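Local coordinates for lysine cyclodeaminase (Streptomyces pristinaespiralis, PDB 5YU3), which catalyses the cyclising deamination of L-lysine with NAD as bound cofactor, and probably also acts on L-ornithine, giving proline, at residues H73-T78 against V98-D103; M1-L6 against G106-L111. All blocks are in the same frame, centred on the assembly; numbering follows the deposited sequence.

The chain begins at contact 2, where strand 3-6 forms one half of a parallel strand pair. It then runs through two helices and two strands before reaching 73-78, the first half of contact 1. A short excursion that includes helix 85-89 returns as 98-103, and contact 1 closes a loop of 19 residues. The chain then turns into 106-111, which lies beside 1-6 and closes a loop of 99 residues. Contact 1 therefore falls wholly within the span of contact 2. Strands 94-102 and 108-113 are neighbours, so the two contacts belong to one mixed sheet. Both also touch the second subunit.

Contact 1: H73-T78 against V98-D103; sequences HITLKT and VARYDD. With PRO (proline), chain G.
The guanidinium of R100 lies flat on the imidazole of H73, with group centres 3.7 Å apart and planes only 12° from parallel. NH1 of R100 comes to 3.4 Å from CE1 of H73. CD of R100 covers the same ring face as a CH-pi contact. The R100 chain is extended as far as CD and bends at chi3 (-73°), which lays the guanidinium along the ring. H73 meets it with CG between its own backbone N and carbonyl carbon (chi1 52°). R100 NH1 also forms a salt bridge with E313 of helix 305-321. Cut back to an alanine, R100 would lose its guanidinium, which would probably leave E313 without this charged partner and strip the stack from H73.

T75 and V98 share the face of R100. T75 CG2 rests 3.6 Å from V98 CG1. On the other face, L76 CB sits at the edge of the Y101 ring, 4.1 Å from CE1. The Y101 hydroxyl is hydrogen-bonded to T78 of the second subunit. I74 CG1 touches D103 OD1 at 3.5 Å; that oxygen forms a salt bridge with R68.

Backbone bonds pair I74 with Y101 and L76 with A99, two in each pair. CG and CD of K77 touch V98 CG2, and its NZ reaches O of the bound proline at 2.6 Å. T118 and D308 also hold NZ. This antiparallel strand pair belongs to the mixed sheet of an ornithine cyclodeaminase/mu-crystallin family protein, and K77 of this pair is one of the residues lining the pocket of the bound proline.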
ATOM      1  N   HIS A  73       2.044  10.685 -11.571  1.00 19.75           N
ATOM      2  CA  HIS A  73       1.758  10.394 -10.175  1.00 18.68           C
ATOM      3  C   HIS A  73       1.443   8.916 -10.016  1.00 21.14           C
ATOM      4  O   HIS A  73       1.227   8.189 -10.991  1.00 21.77           O
ATOM      5  CB  HIS A  73       0.595  11.248  -9.660  1.00 21.56           C
ATOM      6  CG  HIS A  73      -0.623  11.175 -10.523  1.00 25.80           C
ATOM      7  ND1 HIS A  73      -1.067  12.240 -11.275  1.00 29.81           N
ATOM      8  CD2 HIS A  73      -1.481  10.157 -10.767  1.00 25.59           C
ATOM      9  CE1 HIS A  73      -2.152  11.886 -11.939  1.00 26.86           C
ATOM     10  NE2 HIS A  73      -2.420  10.625 -11.653  1.00 31.53           N
ATOM     11  N   ILE A  74       1.426   8.486  -8.759  1.00 17.37           N
ATOM     12  CA  ILE A  74       1.039   7.136  -8.376  1.00 17.59           C
ATOM     13  C   ILE A  74      -0.158   7.251  -7.448  1.00 19.12           C
ATOM     14  O   ILE A  74      -0.147   8.057  -6.511  1.00 19.56           O
ATOM     15  CB  ILE A  74       2.190   6.379  -7.681  1.00 18.25           C
ATOM     16  CG1 ILE A  74       3.419   6.305  -8.592  1.00 18.38           C
ATOM     17  CG2 ILE A  74       1.715   4.979  -7.255  1.00 18.84           C
ATOM     18  CD1 ILE A  74       4.641   5.715  -7.923  1.00 18.69           C
ATOM     19  N   THR A  75      -1.195   6.466  -7.717  1.00 17.63           N
ATOM     20  CA  THR A  75      -2.351   6.388  -6.837  1.00 18.92           C
ATOM     21  C   THR A  75      -2.260   5.110  -6.024  1.00 17.38           C
ATOM     22  O   THR A  75      -1.901   4.060  -6.559  1.00 17.25           O
ATOM     23  CB  THR A  75      -3.657   6.396  -7.646  1.00 17.63           C
ATOM     24  OG1 THR A  75      -3.752   7.629  -8.364  1.00 20.77           O
ATOM     25  CG2 THR A  75      -4.869   6.247  -6.727  1.00 20.10           C
ATOM     26  N   LEU A  76      -2.566   5.190  -4.732  1.00 15.98           N
ATOM     27  CA  LEU A  76      -2.689   3.989  -3.911  1.00 17.82           C
ATOM     28  C   LEU A  76      -3.996   4.038  -3.139  1.00 17.43           C
ATOM     29  O   LEU A  76      -4.205   4.946  -2.328  1.00 17.70           O
ATOM     30  CB  LEU A  76      -1.507   3.838  -2.941  1.00 17.04           C
ATOM     31  CG  LEU A  76      -1.472   2.495  -2.184  1.00 21.24           C
ATOM     32  CD1 LEU A  76      -1.002   1.346  -3.080  1.00 19.95           C
ATOM     33  CD2 LEU A  76      -0.613   2.565  -0.930  1.00 24.67           C
ATOM     34  N   LYS A  77      -4.866   3.052  -3.350  1.00 16.84           N
ATOM     35  CA  LYS A  77      -6.014   2.902  -2.473  1.00 17.60           C
ATOM     36  C   LYS A  77      -5.747   1.791  -1.472  1.00 17.59           C
ATOM     37  O   LYS A  77      -5.279   0.702  -1.837  1.00 19.19           O
ATOM     38  CB  LYS A  77      -7.316   2.629  -3.232  1.00 18.20           C
ATOM     39  CG  LYS A  77      -8.494   2.527  -2.246  1.00 17.17           C
ATOM     40  CD  LYS A  77      -9.866   2.594  -2.919  1.00 19.38           C
ATOM     41  CE  LYS A  77     -10.358   1.203  -3.298  1.00 20.14           C
ATOM     42  NZ  LYS A  77     -11.614   1.272  -4.088  1.00 18.94           N
ATOM     43  N   THR A  78      -6.010   2.089  -0.205  1.00 14.71           N
ATOM     44  CA  THR A  78      -5.966   1.121   0.877  1.00 17.48           C
ATOM     45  C   THR A  78      -7.396   0.940   1.349  1.00 20.68           C
ATOM     46  O   THR A  78      -8.081   1.928   1.642  1.00 18.83           O
ATOM     47  CB  THR A  78      -5.073   1.606   2.022  1.00 17.71           C
ATOM     48  OG1 THR A  78      -5.366   2.983   2.295  1.00 21.18           O
ATOM     49  CG2 THR A  78      -3.602   1.482   1.646  1.00 18.49           C
ATOM     50  N   VAL A  98      -7.685   6.939  -0.255  1.00 16.32           N
ATOM     51  CA  VAL A  98      -6.971   6.984  -1.527  1.00 14.81           C
ATOM     52  C   VAL A  98      -5.908   8.066  -1.434  1.00 18.46           C
ATOM     53  O   VAL A  98      -6.218   9.213  -1.090  1.00 18.30           O
ATOM     54  CB  VAL A  98      -7.901   7.258  -2.726  1.00 18.68           C
ATOM     55  CG1 VAL A  98      -7.201   6.878  -4.034  1.00 17.65           C
ATOM     56  CG2 VAL A  98      -9.224   6.491  -2.587  1.00 19.47           C
ATOM     57  N   ALA A  99      -4.661   7.707  -1.744  1.00 16.59           N
ATOM     58  CA  ALA A  99      -3.551   8.651  -1.705  1.00 18.27           C
ATOM     59  C   ALA A  99      -2.954   8.835  -3.094  1.00 20.12           C
ATOM     60  O   ALA A  99      -3.020   7.942  -3.947  1.00 18.02           O
ATOM     61  CB  ALA A  99      -2.454   8.181  -0.727  1.00 18.30           C
ATOM     62  N   ARG A 100      -2.355  10.005  -3.316  1.00 18.24           N
ATOM     63  CA  ARG A 100      -1.636  10.289  -4.545  1.00 18.00           C
ATOM     64  C   ARG A 100      -0.212  10.703  -4.193  1.00 17.94           C
ATOM     65  O   ARG A 100      -0.001  11.447  -3.230  1.00 19.12           O
ATOM     66  CB  ARG A 100      -2.327  11.395  -5.349  1.00 19.54           C
ATOM     67  CG  ARG A 100      -1.650  11.673  -6.676  1.00 24.14           C
ATOM     68  CD  ARG A 100      -2.505  12.550  -7.562  1.00 31.54           C
ATOM     69  NE  ARG A 100      -3.646  11.810  -8.091  1.00 31.75           N
ATOM     70  CZ  ARG A 100      -4.406  12.237  -9.093  1.00 30.77           C
ATOM     71  NH1 ARG A 100      -4.137  13.395  -9.669  1.00 33.39           N
ATOM     72  NH2 ARG A 100      -5.433  11.497  -9.518  1.00 33.19           N
ATOM     73  N   TYR A 101       0.753  10.186  -4.956  1.00 17.92           N
ATOM     74  CA  TYR A 101       2.181  10.421  -4.756  1.00 19.26           C
ATOM     75  C   TYR A 101       2.786  10.980  -6.036  1.00 18.88           C
ATOM     76  O   TYR A 101       2.468  10.515  -7.131  1.00 21.40           O
ATOM     77  CB  TYR A 101       2.912   9.112  -4.366  1.00 15.96           C
ATOM     78  CG  TYR A 101       2.372   8.489  -3.105  1.00 17.28           C
ATOM     79  CD1 TYR A 101       1.254   7.662  -3.140  1.00 16.93           C
ATOM     80  CD2 TYR A 101       2.963   8.752  -1.867  1.00 17.66           C
ATOM     81  CE1 TYR A 101       0.746   7.112  -1.995  1.00 20.17           C
ATOM     82  CE2 TYR A 101       2.459   8.198  -0.706  1.00 19.44           C
ATOM     83  CZ  TYR A 101       1.346   7.378  -0.777  1.00 19.47           C
ATOM     84  OH  TYR A 101       0.822   6.821   0.360  1.00 22.42           O
ATOM     85  N   ASP A 102       3.665  11.974  -5.906  1.00 18.11           N
ATOM     86  CA  ASP A 102       4.359  12.488  -7.079  1.00 19.33           C
ATOM     87  C   ASP A 102       5.290  11.417  -7.628  1.00 18.57           C
ATOM     88  O   ASP A 102       6.081  10.833  -6.880  1.00 19.47           O
ATOM     89  CB  ASP A 102       5.157  13.747  -6.732  1.00 18.87           C
ATOM     90  CG  ASP A 102       5.815  14.362  -7.949  1.00 25.38           C
ATOM     91  OD1 ASP A 102       5.085  14.893  -8.806  1.00 32.34           O
ATOM     92  OD2 ASP A 102       7.055  14.310  -8.058  1.00 24.49           O
ATOM     93  N   ASP A 103       5.196  11.151  -8.934  1.00 16.80           N
ATOM     94  CA  ASP A 103       6.025  10.101  -9.523  1.00 18.89           C
ATOM     95  C   ASP A 103       7.494  10.499  -9.597  1.00 19.83           C
ATOM     96  O   ASP A 103       8.375   9.627  -9.576  1.00 20.16           O
ATOM     97  CB  ASP A 103       5.533   9.744 -10.923  1.00 19.80           C
ATOM     98  CG  ASP A 103       6.147   8.456 -11.431  1.00 19.76           C
ATOM     99  OD1 ASP A 103       5.983   7.422 -10.750  1.00 22.88           O
ATOM    100  OD2 ASP A 103       6.798   8.465 -12.500  1.00 21.13           O
TER
HETATM  101  N   PRO G 403     -12.744  -4.882  -3.991  1.00 27.81           N
HETATM  102  CA  PRO G 403     -12.911  -3.455  -3.389  1.00 32.93           C
HETATM  103  C   PRO G 403     -12.255  -2.395  -4.317  1.00 24.76           C
HETATM  104  O   PRO G 403     -12.051  -1.305  -3.754  1.00 24.80           O
HETATM  105  CB  PRO G 403     -12.348  -3.554  -2.245  1.00 27.65           C
HETATM  106  CG  PRO G 403     -12.726  -5.052  -1.772  1.00 30.30           C
HETATM  107  CD  PRO G 403     -13.161  -5.677  -2.820  1.00 26.46           C
HETATM  108  OXT PRO G 403     -11.985  -2.584  -5.557  1.00 20.56           O

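Contact 2: M1-L6 against G106-L111; sequences METWVL and GALTAL
T3 and L108 are joined by the one side-chain hydrogen bond of this contact. T3 OG1 donates to L108 O at 2.8 Å, from 45° out of the carbonyl plane. With OG1 anti to its own carbonyl carbon (chi1 -63°), the T3 hydroxyl meets L108 O, and the methyl CG2 falls anti to the backbone N, 3.8 Å from L108 CG.

Three backbone bonds continue the pairing. W4 N donates to T109 O at 2.9 Å. L111 N donates to W4 O at 3.0 Å, and L6 N to L111 O. A water donates to T109 O at 2.8 Å, so two donors hold this oxygen. The same water reaches E2 O only weakly.

These bonds make a parallel pair in the mixed sheet, with strand 3-6 lying between 108-113 and 326-328. On its other side, strand 108-113 carries a classic beta bulge, where T109 and A110 both face R100.

Apolar contacts are few. M1 bends at chi3 (54°), which carries CE to 3.8 Å from A107 CB. W4 and A110 point to the same face of the sheet, with their CB atoms 4.4 Å apart. The indole of W4 then leads away from A110 onto L316, A319 and A320 of helix 305-321, and its NE1 is hydrogen-bonded to L324 O. V5 and L111 share the other face, where L111 packs against L111 of the second subunit.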
ATOM      1  N   MET A   1       6.503  22.267   0.613  1.00 36.54           N
ATOM      2  CA  MET A   1       5.558  21.262   0.130  1.00 34.91           C
ATOM      3  C   MET A   1       4.729  20.666   1.263  1.00 34.14           C
ATOM      4  O   MET A   1       5.261  20.257   2.295  1.00 28.92           O
ATOM      5  CB  MET A   1       6.295  20.142  -0.598  1.00 35.31           C
ATOM      6  CG  MET A   1       7.124  20.607  -1.782  1.00 45.94           C
ATOM      7  SD  MET A   1       7.992  19.218  -2.545  1.00 55.63           S
ATOM      8  CE  MET A   1       6.631  18.099  -2.866  1.00 39.43           C
ATOM      9  N   GLU A   2       3.416  20.619   1.083  1.00 28.09           N
ATOM     10  CA  GLU A   2       2.552  19.991   2.067  1.00 24.99           C
ATOM     11  C   GLU A   2       1.546  19.107   1.351  1.00 27.56           C
ATOM     12  O   GLU A   2       1.236  19.317   0.172  1.00 27.55           O
ATOM     13  CB  GLU A   2       1.827  21.024   2.929  1.00 23.74           C
ATOM     14  CG  GLU A   2       2.749  21.880   3.788  1.00 29.05           C
ATOM     15  CD  GLU A   2       1.994  22.982   4.501  1.00 32.34           C
ATOM     16  OE1 GLU A   2       1.317  23.766   3.809  1.00 35.24           O
ATOM     17  OE2 GLU A   2       2.067  23.055   5.747  1.00 41.37           O
ATOM     18  N   THR A   3       1.049  18.110   2.073  1.00 20.18           N
ATOM     19  CA  THR A   3       0.058  17.204   1.520  1.00 19.58           C
ATOM     20  C   THR A   3      -1.304  17.882   1.501  1.00 21.56           C
ATOM     21  O   THR A   3      -1.718  18.490   2.494  1.00 22.14           O
ATOM     22  CB  THR A   3       0.000  15.918   2.343  1.00 20.72           C
ATOM     23  OG1 THR A   3       1.262  15.246   2.272  1.00 21.75           O
ATOM     24  CG2 THR A   3      -1.072  14.982   1.810  1.00 21.17           C
ATOM     25  N   TRP A   4      -1.999  17.774   0.374  1.00 21.04           N
ATOM     26  CA  TRP A   4      -3.371  18.259   0.264  1.00 18.32           C
ATOM     27  C   TRP A   4      -4.292  17.185   0.826  1.00 22.76           C
ATOM     28  O   TRP A   4      -4.399  16.096   0.253  1.00 19.34           O
ATOM     29  CB  TRP A   4      -3.679  18.555  -1.197  1.00 23.43           C
ATOM     30  CG  TRP A   4      -5.014  19.171  -1.492  1.00 23.07           C
ATOM     31  CD1 TRP A   4      -5.844  19.823  -0.624  1.00 23.42           C
ATOM     32  CD2 TRP A   4      -5.660  19.194  -2.768  1.00 22.27           C
ATOM     33  NE1 TRP A   4      -6.976  20.252  -1.292  1.00 22.39           N
ATOM     34  CE2 TRP A   4      -6.889  19.868  -2.604  1.00 20.23           C
ATOM     35  CE3 TRP A   4      -5.326  18.691  -4.031  1.00 20.53           C
ATOM     36  CZ2 TRP A   4      -7.773  20.068  -3.660  1.00 20.92           C
ATOM     37  CZ3 TRP A   4      -6.213  18.884  -5.081  1.00 23.53           C
ATOM     38  CH2 TRP A   4      -7.421  19.573  -4.886  1.00 19.74           C
ATOM     39  N   VAL A   5      -4.930  17.460   1.959  1.00 21.38           N
ATOM     40  CA  VAL A   5      -5.836  16.506   2.595  1.00 17.54           C
ATOM     41  C   VAL A   5      -7.259  16.983   2.358  1.00 23.94           C
ATOM     42  O   VAL A   5      -7.610  18.111   2.721  1.00 22.50           O
ATOM     43  CB  VAL A   5      -5.562  16.350   4.098  1.00 20.93           C
ATOM     44  CG1 VAL A   5      -6.579  15.412   4.722  1.00 23.42           C
ATOM     45  CG2 VAL A   5      -4.153  15.818   4.334  1.00 20.09           C
ATOM     46  N   LEU A   6      -8.080  16.124   1.765  1.00 20.49           N
ATOM     47  CA  LEU A   6      -9.517  16.362   1.684  1.00 20.46           C
ATOM     48  C   LEU A   6     -10.179  15.664   2.867  1.00 24.05           C
ATOM     49  O   LEU A   6     -10.263  14.436   2.895  1.00 27.06           O
ATOM     50  CB  LEU A   6     -10.073  15.850   0.359  1.00 17.64           C
ATOM     51  CG  LEU A   6      -9.575  16.512  -0.922  1.00 25.17           C
ATOM     52  CD1 LEU A   6     -10.385  16.004  -2.106  1.00 26.52           C
ATOM     53  CD2 LEU A   6      -9.663  18.033  -0.814  1.00 23.32           C
ATOM     54  N   GLY A 106       8.399  11.117  -5.348  1.00 18.08           N
ATOM     55  CA  GLY A 106       7.842  10.216  -4.363  1.00 16.13           C
ATOM     56  C   GLY A 106       6.966  10.855  -3.301  1.00 16.64           C
ATOM     57  O   GLY A 106       6.371  10.125  -2.495  1.00 18.73           O
ATOM     58  N   ALA A 107       6.840  12.182  -3.281  1.00 16.10           N
ATOM     59  CA  ALA A 107       6.187  12.840  -2.157  1.00 19.75           C
ATOM     60  C   ALA A 107       4.684  12.576  -2.147  1.00 17.61           C
ATOM     61  O   ALA A 107       4.039  12.540  -3.196  1.00 18.50           O
ATOM     62  CB  ALA A 107       6.445  14.345  -2.198  1.00 18.01           C
ATOM     63  N   LEU A 108       4.127  12.425  -0.947  1.00 18.11           N
ATOM     64  CA  LEU A 108       2.675  12.310  -0.776  1.00 18.42           C
ATOM     65  C   LEU A 108       2.023  13.661  -1.074  1.00 19.37           C
ATOM     66  O   LEU A 108       2.214  14.621  -0.325  1.00 18.90           O
ATOM     67  CB  LEU A 108       2.363  11.849   0.646  1.00 17.92           C
ATOM     68  CG  LEU A 108       0.895  11.841   1.076  1.00 19.03           C
ATOM     69  CD1 LEU A 108       0.137  10.782   0.274  1.00 18.93           C
ATOM     70  CD2 LEU A 108       0.740  11.594   2.582  1.00 18.30           C
ATOM     71  N   THR A 109       1.252  13.754  -2.166  1.00 18.22           N
ATOM     72  CA  THR A 109       0.688  15.041  -2.573  1.00 18.80           C
ATOM     73  C   THR A 109      -0.785  15.214  -2.220  1.00 21.13           C
ATOM     74  O   THR A 109      -1.237  16.354  -2.064  1.00 18.67           O
ATOM     75  CB  THR A 109       0.851  15.269  -4.082  1.00 20.06           C
ATOM     76  OG1 THR A 109       0.218  14.211  -4.813  1.00 22.22           O
ATOM     77  CG2 THR A 109       2.340  15.356  -4.483  1.00 19.47           C
ATOM     78  N   ALA A 110      -1.550  14.133  -2.096  1.00 16.14           N
ATOM     79  CA  ALA A 110      -2.973  14.270  -1.824  1.00 18.12           C
ATOM     80  C   ALA A 110      -3.491  13.007  -1.151  1.00 20.17           C
ATOM     81  O   ALA A 110      -2.987  11.902  -1.390  1.00 18.21           O
ATOM     82  CB  ALA A 110      -3.753  14.566  -3.112  1.00 19.34           C
ATOM     83  N   LEU A 111      -4.495  13.190  -0.292  1.00 17.42           N
ATOM     84  CA  LEU A 111      -5.080  12.105   0.488  1.00 17.90           C
ATOM     85  C   LEU A 111      -6.559  12.396   0.713  1.00 20.61           C
ATOM     86  O   LEU A 111      -6.903  13.513   1.104  1.00 18.89           O
ATOM     87  CB  LEU A 111      -4.354  11.971   1.834  1.00 18.96           C
ATOM     88  CG  LEU A 111      -4.937  10.981   2.836  1.00 19.43           C
ATOM     89  CD1 LEU A 111      -4.838   9.573   2.277  1.00 18.93           C
ATOM     90  CD2 LEU A 111      -4.190  11.095   4.159  1.00 24.27           C
TER
HETATM   91  O   HOH W   1      -0.022  18.694  -3.008  1.00 37.25           O